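Local coordinates for uncharacterized SRPBCC domain-containing protein (Micromonospora chersina, PDB 6V04) that is of unknown function but, as a START/Bet v1-like protein from the dynemicin biosynthetic locus, probably takes part in making this enediyne antibiotic, at residues A[39-44]-A[92-97]; A[46-51]-A[77-82]; A[161-166]-A[234-239]; A[200-203]-A[209-212]; A[240-245]-A[264-269]. All coordinates share one frame; numbering follows the deposited sequence.

Contact 1: A[39-44]-A[92-97]; sequences QWFGHL and VGWTLT
W40, on helix 34-40, meets W94 of strand 90-98 across the inside of the fold. The two indoles come from opposite directions and touch at the outer corners of their six-membered rings, CH2 of W40 lying 4.1 Å from CH2 of W94. The W40 side chain leaves its backbone with CG between N and the carbonyl carbon (chi1 65°), which swings the benzene half inward even though the CB bond itself does not head for the strand. Its NE1 donates to the carbonyl of A30, and this bond fixes how the indole is turned. F41 comes next and does two jobs. Its CB lies on one face of the W40 indole, 3.5 Å above the plane, while its ring, with CG anti to the backbone N (chi1 -176°), presents a face to W94. The W94 edge enters over that face in a T-shaped pair: ring centroids are 5.3 Å apart, the planes stand at 83°, and CE2 of F41 is 3.9 Å from CH2 of W94. That one corner of W94 therefore touches both residues. Around this aromatic group the long helix 116-139 contributes F129, edge-to-face with F41, and W126, roughly perpendicular to W94. F79 of strand 76-83 adds another edge-to-face partner for W94, and V31 of helix 24-32 touches both tryptophans. The cluster sits between the sheet and helices 24-32 and 116-139, the side on which Bet v1-like folds commonly have a hydrophobic pocket.

Contact 2: A[46-51]-A[77-82]; sequences APMTTG and LLFRWS
M48 bridges from the loop 46-51 to F79 and L77 of strand 76-83, and its sulfur end makes the tight part of the contact. The terminal methyl sits over the centre of the F79 ring, CE being 3.7 Å from the ring centroid and only 11° off the normal, a CH-pi contact. SD approaches the same ring obliquely, 3.8 Å from CD1 of F79, which makes this a Met-aromatic contact as well. SD of M48 also touches CD1 of L77 at 4.1 Å. The reach comes from a side chain extended beyond CG (chi2 -171°, chi3 174°). The rest of the loop is looser and turned to solvent: the CB of T49 points away from the strand, and its OG1 makes a weak bond of 3.4 Å to O of P47. T50 instead ties the loop to the neighbouring strand through V71 N. On the sheet F79 packs on V92 of strand 90-98, M48 also rests on V68 of strand 63-72, and L77 packs on W28 of helix 24-32.

Contact 3: A[161-166]-A[234-239]; sequences SWHPLR and RGRTLS
H163 and R236 are brought together by two torsions: CG of H163 stands anti to its N (chi1 -166°), and the R236 chain bends at its third torsion (chi3 -89°), laying CD and NE beside the imidazole. CD2 of H163 is 3.4 Å from NE of R236 and 3.6 Å from its CD. Ring and guanidinium planes differ by 28°, but the approach is oblique, so the groups lean on one another without stacking squarely. The imidazole cannot turn easily, because ND1 of H163 accepts the backbone N of L165 at 3.1 Å, nearly straight and in the ring plane. With ND1 used as an acceptor, a ring proton would probably sit on NE2. Next along the loop, the side chains of P164 and L238 slide past each other in opposite directions, CG of P164 4.0 Å from CD1 of L238, an apolar touch. The loop 161-166 links strand 151-157 to helix 170-173 and here runs alongside the start of strand 236-243 of the second antiparallel sheet; L238 also packs on L270 and A273 of helix 252-277, the long C-terminal helix of this helix-grip half. W162 reaches the end of that helix at C276 and A277, with its NE1 bonded to D172. R166 closes the loop on itself, gripping O of S161 end-on with NH1 at 3.0 Å and NH2 at 2.9 Å. One face of its guanidinium lies against CB of H163, and its NE forms a salt bridge with E207.

Contact 4: A[200-203]-A[209-212]; sequences RDWQ and ALTF
L210 pushes a methyl onto the indole of W202: its CD1 stands 3.5 Å from the centroid of the six-membered ring and 5° off the normal, a CH-pi contact over the face. The second branch reaches the far corner, CD2 of L210 lying 3.7 Å from CH2 of W202. F212 lies alongside, pointing the same way as W202; the rings are nearly parallel (planes at 22°) but so far slid apart that they barely overlap, touching where CD2 of F212 is 3.9 Å from CZ3 of W202. With CG anti to N (chi1 177°), W202 folds its ring back over the neighbouring strand although its CB bond points away. Putting an alanine at W202 would probably open a gap beside L210 and F212 and leave E167, which accepts from the indole NE1, without that donor. Strands 196-205 and 209-214 form an antiparallel hairpin, in which Q203 and T211 form a hydrogen-bonded pair, with N of Q203 2.9 Å from O of T211 and N of T211 3.0 Å from O of Q203. Beyond that pair D201 takes left-handed backbone angles, and its O is bridged to the partner strand by a water, 2.6 Å from O of D201 and 2.7 Å from OG1 of T211. A second water donates to O of Q203 and, weakly, to O of A209, spanning the two strands. Further out, W202 touches P183, F212 packs on F186 and C225, and L210 rests on L165 and L174.

Contact 5: A[240-245]-A[264-269]; sequences VSHQGW and ATWTAA
H242 and W266 are joined by a hydrogen bond: NE1 of W266 donates to ND1 of H242 at 2.9 Å, at 160°, lying close to both ring planes. The rings cross at about a right angle and meet rim to rim, neither lying over the face of the other. NE2 of H242 bonds in turn to OG1 of T223, so both nitrogens of the imidazole are used and its rotation is fixed. The apolar part of the contact is a CH-pi one. V240, its CG2 anti to the backbone N, sets that methyl over the six-membered ring of W266, 3.4 Å from the centroid and 4° off the normal; the nearest ring atom is CE3 of W266, 3.6 Å from CG2 of V240. Together they fasten the last strand in the chain, 236-243, to the long C-terminal helix 252-277, the packing of helix on sheet that defines the helix-grip fold. A leucine in place of W266 would probably leave ND1 of H242 without its donor and V240 without a flat surface to rest on. Contacts within 240-245 add to this: W245, just after the turn at G244, sets CZ2 over the centre of the H242 ring, and its NE1 donates to O of H242 at 3.0 Å from well above the carbonyl plane. F262 of the same helix meets both the H242 and W245 rings. About 11 Å from the H242 side chain lies that of Q149, a magnesium ligand in a structure of this protein, though no magnesium is bound to this chain here.

How the contacts relate
From the N terminus, residues 39-44 open a loop that 92-97 closes as contact 1. Contact 2 is nested inside it, and the two meet where strands 76-83 and 90-98 pair, as neighbours in the first sheet. Together they tie helix 34-40 and the loop 46-51 to that sheet. Contacts 3, 4 and 5 follow in the second half. Contact 3 spans 161-166 to 234-239, with the hairpin of contact 4 nested inside; L165 packs on A209 where the two contacts meet. Contact 5 comes after both: its strand segment continues directly from that of contact 3, and W266 touches F212 of contact 4, linking the hairpin to the C-terminal helix.

Contact 1: A[39-44]-A[92-97]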
# COMPACT_ATOMS: atom_id res chain seq x y z
N GLN A 39 -4.86 -8.37 -15.59
CA GLN A 39 -5.27 -9.73 -15.28
C GLN A 39 -4.51 -10.32 -14.10
O GLN A 39 -4.95 -11.33 -13.55
CB GLN A 39 -5.10 -10.63 -16.50
CG GLN A 39 -5.81 -10.13 -17.75
CD GLN A 39 -7.28 -9.90 -17.52
OE1 GLN A 39 -7.80 -8.82 -17.80
NE2 GLN A 39 -7.96 -10.92 -17.02
N TRP A 40 -3.35 -9.75 -13.71
CA TRP A 40 -2.57 -10.29 -12.61
C TRP A 40 -2.05 -9.25 -11.63
O TRP A 40 -1.83 -9.61 -10.47
CB TRP A 40 -1.37 -11.11 -13.16
CG TRP A 40 -0.38 -10.27 -13.91
CD1 TRP A 40 -0.45 -9.91 -15.23
CD2 TRP A 40 0.81 -9.66 -13.39
NE1 TRP A 40 0.63 -9.12 -15.56
CE2 TRP A 40 1.41 -8.94 -14.44
CE3 TRP A 40 1.42 -9.65 -12.14
CZ2 TRP A 40 2.61 -8.24 -14.28
CZ3 TRP A 40 2.61 -8.93 -11.98
CH2 TRP A 40 3.17 -8.23 -13.04
N PHE A 41 -1.85 -8.00 -12.04
CA PHE A 41 -1.20 -6.99 -11.21
C PHE A 41 -2.19 -5.93 -10.74
O PHE A 41 -2.48 -5.84 -9.54
CB PHE A 41 -0.04 -6.37 -11.99
CG PHE A 41 0.78 -5.37 -11.20
CD1 PHE A 41 1.41 -5.74 -10.04
CD2 PHE A 41 0.95 -4.07 -11.67
CE1 PHE A 41 2.19 -4.82 -9.33
CE2 PHE A 41 1.72 -3.15 -10.97
CZ PHE A 41 2.32 -3.53 -9.79
N GLY A 42 -2.68 -5.10 -11.65
CA GLY A 42 -3.54 -3.99 -11.28
C GLY A 42 -3.90 -3.22 -12.52
O GLY A 42 -3.48 -3.56 -13.63
N HIS A 43 -4.68 -2.17 -12.33
CA HIS A 43 -5.20 -1.37 -13.43
C HIS A 43 -4.31 -0.16 -13.66
O HIS A 43 -4.22 0.73 -12.80
CB HIS A 43 -6.63 -0.92 -13.14
CG HIS A 43 -7.16 0.02 -14.17
ND1 HIS A 43 -7.72 -0.41 -15.35
CD2 HIS A 43 -7.18 1.38 -14.21
CE1 HIS A 43 -8.08 0.64 -16.07
NE2 HIS A 43 -7.76 1.73 -15.40
N LEU A 44 -3.67 -0.10 -14.83
CA LEU A 44 -2.85 1.04 -15.23
C LEU A 44 -3.72 2.11 -15.86
O LEU A 44 -4.52 1.82 -16.75
CB LEU A 44 -1.78 0.61 -16.23
CG LEU A 44 -0.62 -0.21 -15.71
CD1 LEU A 44 0.21 -0.79 -16.85
CD2 LEU A 44 0.23 0.68 -14.84
N VAL A 92 12.13 1.15 -8.75
CA VAL A 92 11.67 -0.18 -9.09
C VAL A 92 12.21 -0.56 -10.46
O VAL A 92 12.22 0.26 -11.38
CB VAL A 92 10.12 -0.29 -9.05
CG1 VAL A 92 9.66 -1.71 -9.32
CG2 VAL A 92 9.60 0.18 -7.68
N GLY A 93 12.67 -1.80 -10.59
CA GLY A 93 13.07 -2.32 -11.88
C GLY A 93 12.47 -3.68 -12.15
O GLY A 93 12.45 -4.53 -11.25
N TRP A 94 11.94 -3.89 -13.35
CA TRP A 94 11.47 -5.19 -13.81
C TRP A 94 12.33 -5.57 -15.00
O TRP A 94 12.27 -4.90 -16.04
CB TRP A 94 10.00 -5.16 -14.22
CG TRP A 94 9.00 -4.93 -13.13
CD1 TRP A 94 9.24 -4.80 -11.79
CD2 TRP A 94 7.59 -4.80 -13.31
NE1 TRP A 94 8.04 -4.60 -11.13
CE2 TRP A 94 7.02 -4.59 -12.05
CE3 TRP A 94 6.75 -4.84 -14.44
CZ2 TRP A 94 5.65 -4.41 -11.86
CZ3 TRP A 94 5.39 -4.67 -14.25
CH2 TRP A 94 4.86 -4.46 -12.97
N THR A 95 13.15 -6.61 -14.86
CA THR A 95 14.14 -6.96 -15.87
C THR A 95 13.92 -8.40 -16.32
O THR A 95 13.80 -9.30 -15.48
CB THR A 95 15.56 -6.78 -15.32
OG1 THR A 95 15.68 -5.45 -14.78
CG2 THR A 95 16.61 -7.00 -16.41
N LEU A 96 13.87 -8.60 -17.63
CA LEU A 96 13.66 -9.92 -18.22
C LEU A 96 14.97 -10.46 -18.75
O LEU A 96 15.69 -9.77 -19.48
CB LEU A 96 12.66 -9.87 -19.36
CG LEU A 96 11.24 -9.47 -18.98
CD1 LEU A 96 10.35 -9.64 -20.19
CD2 LEU A 96 10.74 -10.29 -17.80
N THR A 97 15.25 -11.72 -18.44
CA THR A 97 16.36 -12.44 -19.03
C THR A 97 15.83 -13.75 -19.62
O THR A 97 15.15 -14.51 -18.92
CB THR A 97 17.46 -12.70 -18.01
OG1 THR A 97 16.96 -13.49 -16.93
CG2 THR A 97 17.97 -11.39 -17.45

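Contact 2: A[46-51]-A[77-82]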
# COMPACT_ATOMS: atom_id res chain seq x y z
N ALA A 46 -2.52 4.31 -17.82
CA ALA A 46 -1.90 4.47 -19.12
C ALA A 46 -0.72 3.51 -19.16
O ALA A 46 -0.16 3.19 -18.11
CB ALA A 46 -1.42 5.91 -19.35
N PRO A 47 -0.33 3.02 -20.34
CA PRO A 47 0.87 2.17 -20.40
C PRO A 47 2.09 2.95 -19.93
O PRO A 47 2.17 4.17 -20.06
CB PRO A 47 0.97 1.79 -21.88
CG PRO A 47 0.21 2.84 -22.60
CD PRO A 47 -0.88 3.29 -21.68
N MET A 48 3.04 2.22 -19.37
CA MET A 48 4.31 2.82 -19.01
C MET A 48 5.04 3.31 -20.25
O MET A 48 5.21 2.56 -21.22
CB MET A 48 5.15 1.81 -18.24
CG MET A 48 4.60 1.46 -16.89
SD MET A 48 5.77 0.48 -15.96
CE MET A 48 4.96 0.35 -14.37
N THR A 49 5.47 4.57 -20.23
CA THR A 49 6.12 5.23 -21.35
C THR A 49 7.31 6.03 -20.82
O THR A 49 7.20 6.68 -19.78
CB THR A 49 5.14 6.17 -22.08
OG1 THR A 49 4.07 5.40 -22.63
CG2 THR A 49 5.85 6.95 -23.18
N THR A 50 8.43 5.96 -21.53
CA THR A 50 9.64 6.66 -21.09
C THR A 50 9.34 8.13 -20.80
O THR A 50 8.83 8.86 -21.65
CB THR A 50 10.74 6.55 -22.15
OG1 THR A 50 11.15 5.18 -22.28
CG2 THR A 50 11.95 7.40 -21.76
N GLY A 51 9.69 8.56 -19.59
CA GLY A 51 9.59 9.96 -19.22
C GLY A 51 8.19 10.43 -18.87
O GLY A 51 7.99 11.64 -18.71
N LEU A 77 11.79 -2.56 -17.54
CA LEU A 77 11.07 -1.36 -17.16
C LEU A 77 11.74 -0.79 -15.93
O LEU A 77 11.94 -1.51 -14.95
CB LEU A 77 9.60 -1.68 -16.84
CG LEU A 77 8.77 -2.27 -17.97
CD1 LEU A 77 7.54 -2.96 -17.41
CD2 LEU A 77 8.37 -1.17 -18.92
N LEU A 78 12.08 0.50 -15.96
CA LEU A 78 12.65 1.20 -14.82
C LEU A 78 11.75 2.37 -14.49
O LEU A 78 11.51 3.23 -15.35
CB LEU A 78 14.06 1.68 -15.12
CG LEU A 78 14.99 0.56 -15.57
CD1 LEU A 78 16.34 1.12 -15.97
CD2 LEU A 78 15.15 -0.46 -14.47
N PHE A 79 11.30 2.43 -13.24
CA PHE A 79 10.36 3.46 -12.83
C PHE A 79 10.48 3.72 -11.34
O PHE A 79 11.12 2.97 -10.59
CB PHE A 79 8.91 3.08 -13.21
CG PHE A 79 8.46 1.73 -12.72
CD1 PHE A 79 8.69 0.58 -13.46
CD2 PHE A 79 7.76 1.61 -11.53
CE1 PHE A 79 8.26 -0.65 -13.01
CE2 PHE A 79 7.33 0.37 -11.08
CZ PHE A 79 7.58 -0.76 -11.82
N ARG A 80 9.89 4.84 -10.92
CA ARG A 80 9.82 5.25 -9.53
C ARG A 80 8.35 5.32 -9.13
O ARG A 80 7.50 5.67 -9.95
CB ARG A 80 10.50 6.60 -9.35
CG ARG A 80 12.00 6.53 -9.53
CD ARG A 80 12.59 7.90 -9.75
NE ARG A 80 12.28 8.42 -11.08
CZ ARG A 80 11.51 9.47 -11.33
NH1 ARG A 80 10.93 10.16 -10.35
NH2 ARG A 80 11.33 9.86 -12.59
N TRP A 81 8.04 4.99 -7.89
CA TRP A 81 6.65 5.12 -7.50
C TRP A 81 6.51 5.46 -6.02
O TRP A 81 7.45 5.37 -5.23
CB TRP A 81 5.87 3.86 -7.88
CG TRP A 81 6.07 2.57 -7.12
CD1 TRP A 81 6.77 2.36 -5.97
CD2 TRP A 81 5.51 1.30 -7.49
NE1 TRP A 81 6.70 1.03 -5.61
CE2 TRP A 81 5.92 0.37 -6.52
CE3 TRP A 81 4.70 0.88 -8.54
CZ2 TRP A 81 5.54 -0.98 -6.57
CZ3 TRP A 81 4.32 -0.45 -8.60
CH2 TRP A 81 4.73 -1.36 -7.62
N SER A 82 5.28 5.88 -5.68
CA SER A 82 4.93 6.38 -4.35
C SER A 82 3.61 5.74 -3.94
O SER A 82 2.59 5.98 -4.59
CB SER A 82 4.81 7.90 -4.36
OG SER A 82 4.26 8.39 -3.15

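Contact 3: A[161-166]-A[234-239]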
# COMPACT_ATOMS: atom_id res chain seq x y z
N SER A 161 9.68 20.10 14.90
CA SER A 161 9.13 20.22 16.24
C SER A 161 7.76 19.55 16.39
O SER A 161 7.43 19.07 17.48
CB SER A 161 9.02 21.69 16.63
OG SER A 161 8.13 22.38 15.76
N TRP A 162 6.94 19.54 15.34
CA TRP A 162 5.64 18.87 15.43
C TRP A 162 5.84 17.38 15.27
O TRP A 162 6.55 16.94 14.36
CB TRP A 162 4.68 19.39 14.35
CG TRP A 162 3.27 18.82 14.41
CD1 TRP A 162 2.22 19.32 15.13
CD2 TRP A 162 2.77 17.67 13.72
NE1 TRP A 162 1.09 18.55 14.93
CE2 TRP A 162 1.40 17.53 14.07
CE3 TRP A 162 3.33 16.74 12.84
CZ2 TRP A 162 0.60 16.50 13.58
CZ3 TRP A 162 2.52 15.72 12.35
CH2 TRP A 162 1.17 15.61 12.72
N HIS A 163 5.21 16.60 16.14
CA HIS A 163 5.22 15.15 16.05
C HIS A 163 3.78 14.64 16.07
O HIS A 163 2.96 15.17 16.84
CB HIS A 163 6.04 14.55 17.21
CG HIS A 163 6.39 13.10 17.03
ND1 HIS A 163 5.45 12.10 17.06
CD2 HIS A 163 7.58 12.49 16.85
CE1 HIS A 163 6.04 10.93 16.87
NE2 HIS A 163 7.34 11.15 16.75
N PRO A 164 3.45 13.62 15.26
CA PRO A 164 2.04 13.19 15.15
C PRO A 164 1.51 12.41 16.35
O PRO A 164 0.29 12.24 16.45
CB PRO A 164 2.04 12.32 13.89
CG PRO A 164 3.47 11.82 13.81
CD PRO A 164 4.29 12.98 14.23
N LEU A 165 2.38 11.89 17.22
CA LEU A 165 1.94 10.99 18.28
C LEU A 165 2.03 11.65 19.64
O LEU A 165 2.78 11.21 20.53
CB LEU A 165 2.72 9.67 18.23
CG LEU A 165 2.53 8.89 16.93
CD1 LEU A 165 3.25 7.55 16.99
CD2 LEU A 165 1.03 8.69 16.63
N ARG A 166 1.25 12.71 19.83
CA ARG A 166 1.12 13.41 21.10
C ARG A 166 -0.36 13.60 21.38
O ARG A 166 -1.15 13.78 20.45
CB ARG A 166 1.79 14.77 21.07
CG ARG A 166 3.30 14.73 20.81
CD ARG A 166 3.80 16.12 20.53
NE ARG A 166 5.25 16.16 20.32
CZ ARG A 166 5.87 17.12 19.66
NH1 ARG A 166 5.18 18.14 19.15
NH2 ARG A 166 7.19 17.07 19.50
N ARG A 234 16.59 10.50 7.07
CA ARG A 234 15.74 10.99 5.98
C ARG A 234 14.51 11.73 6.49
O ARG A 234 13.82 12.36 5.67
CB ARG A 234 15.29 9.83 5.11
CG ARG A 234 14.18 8.95 5.75
CD ARG A 234 13.85 7.77 4.86
NE ARG A 234 12.68 7.03 5.35
CZ ARG A 234 12.08 6.05 4.69
NH1 ARG A 234 12.51 5.68 3.49
NH2 ARG A 234 11.01 5.45 5.21
N GLY A 235 14.22 11.65 7.78
CA GLY A 235 12.96 12.08 8.35
C GLY A 235 12.35 10.99 9.20
O GLY A 235 12.87 9.88 9.32
N ARG A 236 11.20 11.32 9.81
CA ARG A 236 10.47 10.39 10.66
C ARG A 236 9.43 9.69 9.80
O ARG A 236 8.62 10.35 9.15
CB ARG A 236 9.77 11.09 11.83
CG ARG A 236 10.69 11.39 13.00
CD ARG A 236 9.89 11.82 14.21
NE ARG A 236 9.66 13.26 14.24
CZ ARG A 236 10.55 14.15 14.67
NH1 ARG A 236 11.74 13.75 15.10
NH2 ARG A 236 10.26 15.44 14.65
N THR A 237 9.45 8.36 9.80
CA THR A 237 8.47 7.62 9.02
C THR A 237 7.25 7.36 9.89
O THR A 237 7.34 6.67 10.91
CB THR A 237 9.03 6.31 8.48
OG1 THR A 237 10.14 6.59 7.63
CG2 THR A 237 7.97 5.55 7.70
N LEU A 238 6.12 7.93 9.50
CA LEU A 238 4.84 7.69 10.15
C LEU A 238 4.14 6.58 9.38
O LEU A 238 3.90 6.71 8.18
CB LEU A 238 4.01 8.97 10.12
CG LEU A 238 2.56 8.81 10.55
CD1 LEU A 238 2.47 8.41 12.00
CD2 LEU A 238 1.80 10.12 10.30
N SER A 239 3.84 5.48 10.07
CA SER A 239 3.23 4.32 9.43
C SER A 239 1.95 3.94 10.15
O SER A 239 1.81 4.12 11.37
CB SER A 239 4.19 3.12 9.40
OG SER A 239 4.45 2.63 10.71

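Contact 4: A[200-203]-A[209-212]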
# COMPACT_ATOMS: atom_id res chain seq x y z
N ARG A 200 -12.23 2.29 20.58
CA ARG A 200 -12.02 1.67 21.88
C ARG A 200 -10.53 1.44 22.11
O ARG A 200 -9.73 1.37 21.18
CB ARG A 200 -12.73 0.31 22.01
CG ARG A 200 -14.22 0.33 21.76
CD ARG A 200 -15.01 1.04 22.86
NE ARG A 200 -16.28 0.37 23.13
CZ ARG A 200 -17.36 0.96 23.64
NH1 ARG A 200 -17.35 2.25 23.93
NH2 ARG A 200 -18.46 0.25 23.85
N ASP A 201 -10.18 1.26 23.39
CA ASP A 201 -8.84 0.81 23.78
C ASP A 201 -7.74 1.74 23.27
O ASP A 201 -6.67 1.30 22.85
CB ASP A 201 -8.60 -0.62 23.32
CG ASP A 201 -9.57 -1.61 23.95
OD1 ASP A 201 -9.95 -1.40 25.12
OD2 ASP A 201 -9.96 -2.58 23.28
N TRP A 202 -7.98 3.05 23.34
CA TRP A 202 -6.96 4.02 22.97
C TRP A 202 -5.75 3.90 23.89
O TRP A 202 -5.88 4.00 25.11
CB TRP A 202 -7.55 5.43 23.05
CG TRP A 202 -6.61 6.57 22.77
CD1 TRP A 202 -5.83 7.23 23.68
CD2 TRP A 202 -6.38 7.21 21.51
NE1 TRP A 202 -5.12 8.24 23.05
CE2 TRP A 202 -5.44 8.24 21.72
CE3 TRP A 202 -6.88 7.00 20.22
CZ2 TRP A 202 -5.01 9.07 20.70
CZ3 TRP A 202 -6.44 7.82 19.20
CH2 TRP A 202 -5.52 8.83 19.44
N GLN A 203 -4.56 3.68 23.30
CA GLN A 203 -3.31 3.60 24.06
C GLN A 203 -2.24 4.36 23.29
O GLN A 203 -1.79 3.91 22.24
CB GLN A 203 -2.88 2.15 24.28
CG GLN A 203 -3.85 1.31 25.10
CD GLN A 203 -4.02 1.80 26.53
OE1 GLN A 203 -3.14 2.45 27.08
NE2 GLN A 203 -5.17 1.49 27.12
N ALA A 209 4.25 5.21 19.61
CA ALA A 209 3.28 4.28 19.05
C ALA A 209 1.90 4.58 19.60
O ALA A 209 1.76 5.09 20.71
CB ALA A 209 3.67 2.83 19.34
N LEU A 210 0.90 4.26 18.80
CA LEU A 210 -0.50 4.47 19.14
C LEU A 210 -1.27 3.24 18.69
O LEU A 210 -1.13 2.82 17.54
CB LEU A 210 -1.05 5.72 18.45
CG LEU A 210 -2.57 5.89 18.41
CD1 LEU A 210 -3.13 6.05 19.81
CD2 LEU A 210 -2.92 7.08 17.54
N THR A 211 -2.06 2.65 19.58
CA THR A 211 -2.94 1.56 19.19
C THR A 211 -4.36 1.88 19.63
O THR A 211 -4.59 2.57 20.63
CB THR A 211 -2.50 0.21 19.77
OG1 THR A 211 -2.50 0.25 21.19
CG2 THR A 211 -1.11 -0.13 19.29
N PHE A 212 -5.31 1.40 18.84
CA PHE A 212 -6.71 1.49 19.22
C PHE A 212 -7.49 0.52 18.35
O PHE A 212 -6.98 -0.01 17.36
CB PHE A 212 -7.27 2.92 19.11
CG PHE A 212 -7.14 3.55 17.75
CD1 PHE A 212 -8.13 3.41 16.80
CD2 PHE A 212 -6.03 4.32 17.43
CE1 PHE A 212 -8.01 3.99 15.56
CE2 PHE A 212 -5.90 4.90 16.19
CZ PHE A 212 -6.89 4.74 15.25
O HOH W 1 -4.92 -0.51 22.11
O HOH W 2 0.74 2.33 22.59

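Contact 5: A[240-245]-A[264-269]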
# COMPACT_ATOMS: atom_id res chain seq x y z
N VAL A 240 1.01 3.40 9.39
CA VAL A 240 -0.25 2.91 9.93
C VAL A 240 -0.47 1.49 9.43
O VAL A 240 -0.10 1.15 8.31
CB VAL A 240 -1.45 3.80 9.55
CG1 VAL A 240 -1.59 3.92 8.04
CG2 VAL A 240 -2.73 3.23 10.17
N SER A 241 -1.06 0.67 10.30
CA SER A 241 -1.58 -0.64 9.94
C SER A 241 -2.98 -0.75 10.52
O SER A 241 -3.17 -0.48 11.71
CB SER A 241 -0.70 -1.76 10.49
OG SER A 241 -1.26 -3.04 10.25
N HIS A 242 -3.95 -1.15 9.71
CA HIS A 242 -5.32 -1.31 10.19
C HIS A 242 -5.83 -2.66 9.69
O HIS A 242 -6.00 -2.85 8.48
CB HIS A 242 -6.18 -0.15 9.71
CG HIS A 242 -7.46 -0.01 10.45
ND1 HIS A 242 -8.25 1.12 10.36
CD2 HIS A 242 -8.10 -0.85 11.29
CE1 HIS A 242 -9.33 0.96 11.10
NE2 HIS A 242 -9.27 -0.23 11.68
N GLN A 243 -6.03 -3.59 10.61
CA GLN A 243 -6.28 -4.99 10.31
C GLN A 243 -7.66 -5.43 10.80
O GLN A 243 -8.25 -4.80 11.68
CB GLN A 243 -5.23 -5.89 10.94
CG GLN A 243 -3.82 -5.67 10.40
CD GLN A 243 -2.79 -6.55 11.07
OE1 GLN A 243 -2.94 -6.94 12.22
NE2 GLN A 243 -1.72 -6.87 10.34
N GLY A 244 -8.12 -6.56 10.27
CA GLY A 244 -9.32 -7.22 10.76
C GLY A 244 -10.45 -7.32 9.76
O GLY A 244 -11.44 -8.03 10.04
N TRP A 245 -10.34 -6.68 8.60
CA TRP A 245 -11.45 -6.54 7.66
C TRP A 245 -11.96 -7.89 7.19
O TRP A 245 -13.18 -8.07 6.97
CB TRP A 245 -11.00 -5.70 6.46
CG TRP A 245 -10.40 -4.44 6.94
CD1 TRP A 245 -9.07 -4.13 7.00
CD2 TRP A 245 -11.09 -3.35 7.53
NE1 TRP A 245 -8.90 -2.89 7.59
CE2 TRP A 245 -10.14 -2.39 7.91
CE3 TRP A 245 -12.45 -3.07 7.77
CZ2 TRP A 245 -10.48 -1.19 8.53
CZ3 TRP A 245 -12.79 -1.88 8.37
CH2 TRP A 245 -11.82 -0.95 8.73
N ALA A 264 -9.03 4.91 1.99
CA ALA A 264 -9.05 6.29 1.53
C ALA A 264 -8.95 7.25 2.70
O ALA A 264 -8.33 8.32 2.59
CB ALA A 264 -10.34 6.54 0.74
N THR A 265 -9.56 6.88 3.83
CA THR A 265 -9.48 7.72 5.02
C THR A 265 -8.05 7.80 5.53
O THR A 265 -7.56 8.89 5.87
CB THR A 265 -10.41 7.18 6.10
OG1 THR A 265 -11.76 7.30 5.64
CG2 THR A 265 -10.29 7.94 7.40
N TRP A 266 -7.36 6.66 5.59
CA TRP A 266 -5.97 6.67 6.06
C TRP A 266 -5.07 7.41 5.08
O TRP A 266 -4.14 8.11 5.51
CB TRP A 266 -5.48 5.25 6.29
CG TRP A 266 -5.95 4.71 7.60
CD1 TRP A 266 -6.86 3.71 7.81
CD2 TRP A 266 -5.56 5.17 8.91
NE1 TRP A 266 -7.04 3.51 9.15
CE2 TRP A 266 -6.26 4.40 9.85
CE3 TRP A 266 -4.68 6.16 9.37
CZ2 TRP A 266 -6.12 4.58 11.22
CZ3 TRP A 266 -4.52 6.33 10.73
CH2 TRP A 266 -5.23 5.55 11.64
N THR A 267 -5.33 7.30 3.78
CA THR A 267 -4.57 8.07 2.80
C THR A 267 -4.69 9.56 3.08
O THR A 267 -3.69 10.29 3.09
CB THR A 267 -5.05 7.73 1.39
OG1 THR A 267 -4.84 6.33 1.13
CG2 THR A 267 -4.30 8.53 0.35
N ALA A 268 -5.91 10.02 3.36
CA ALA A 268 -6.13 11.43 3.68
C ALA A 268 -5.44 11.82 4.98
O ALA A 268 -4.91 12.93 5.11
CB ALA A 268 -7.62 11.70 3.76
N ALA A 269 -5.46 10.93 5.97
CA ALA A 269 -4.84 11.24 7.25
C ALA A 269 -3.33 11.37 7.11
O ALA A 269 -2.73 12.29 7.68
CB ALA A 269 -5.18 10.16 8.27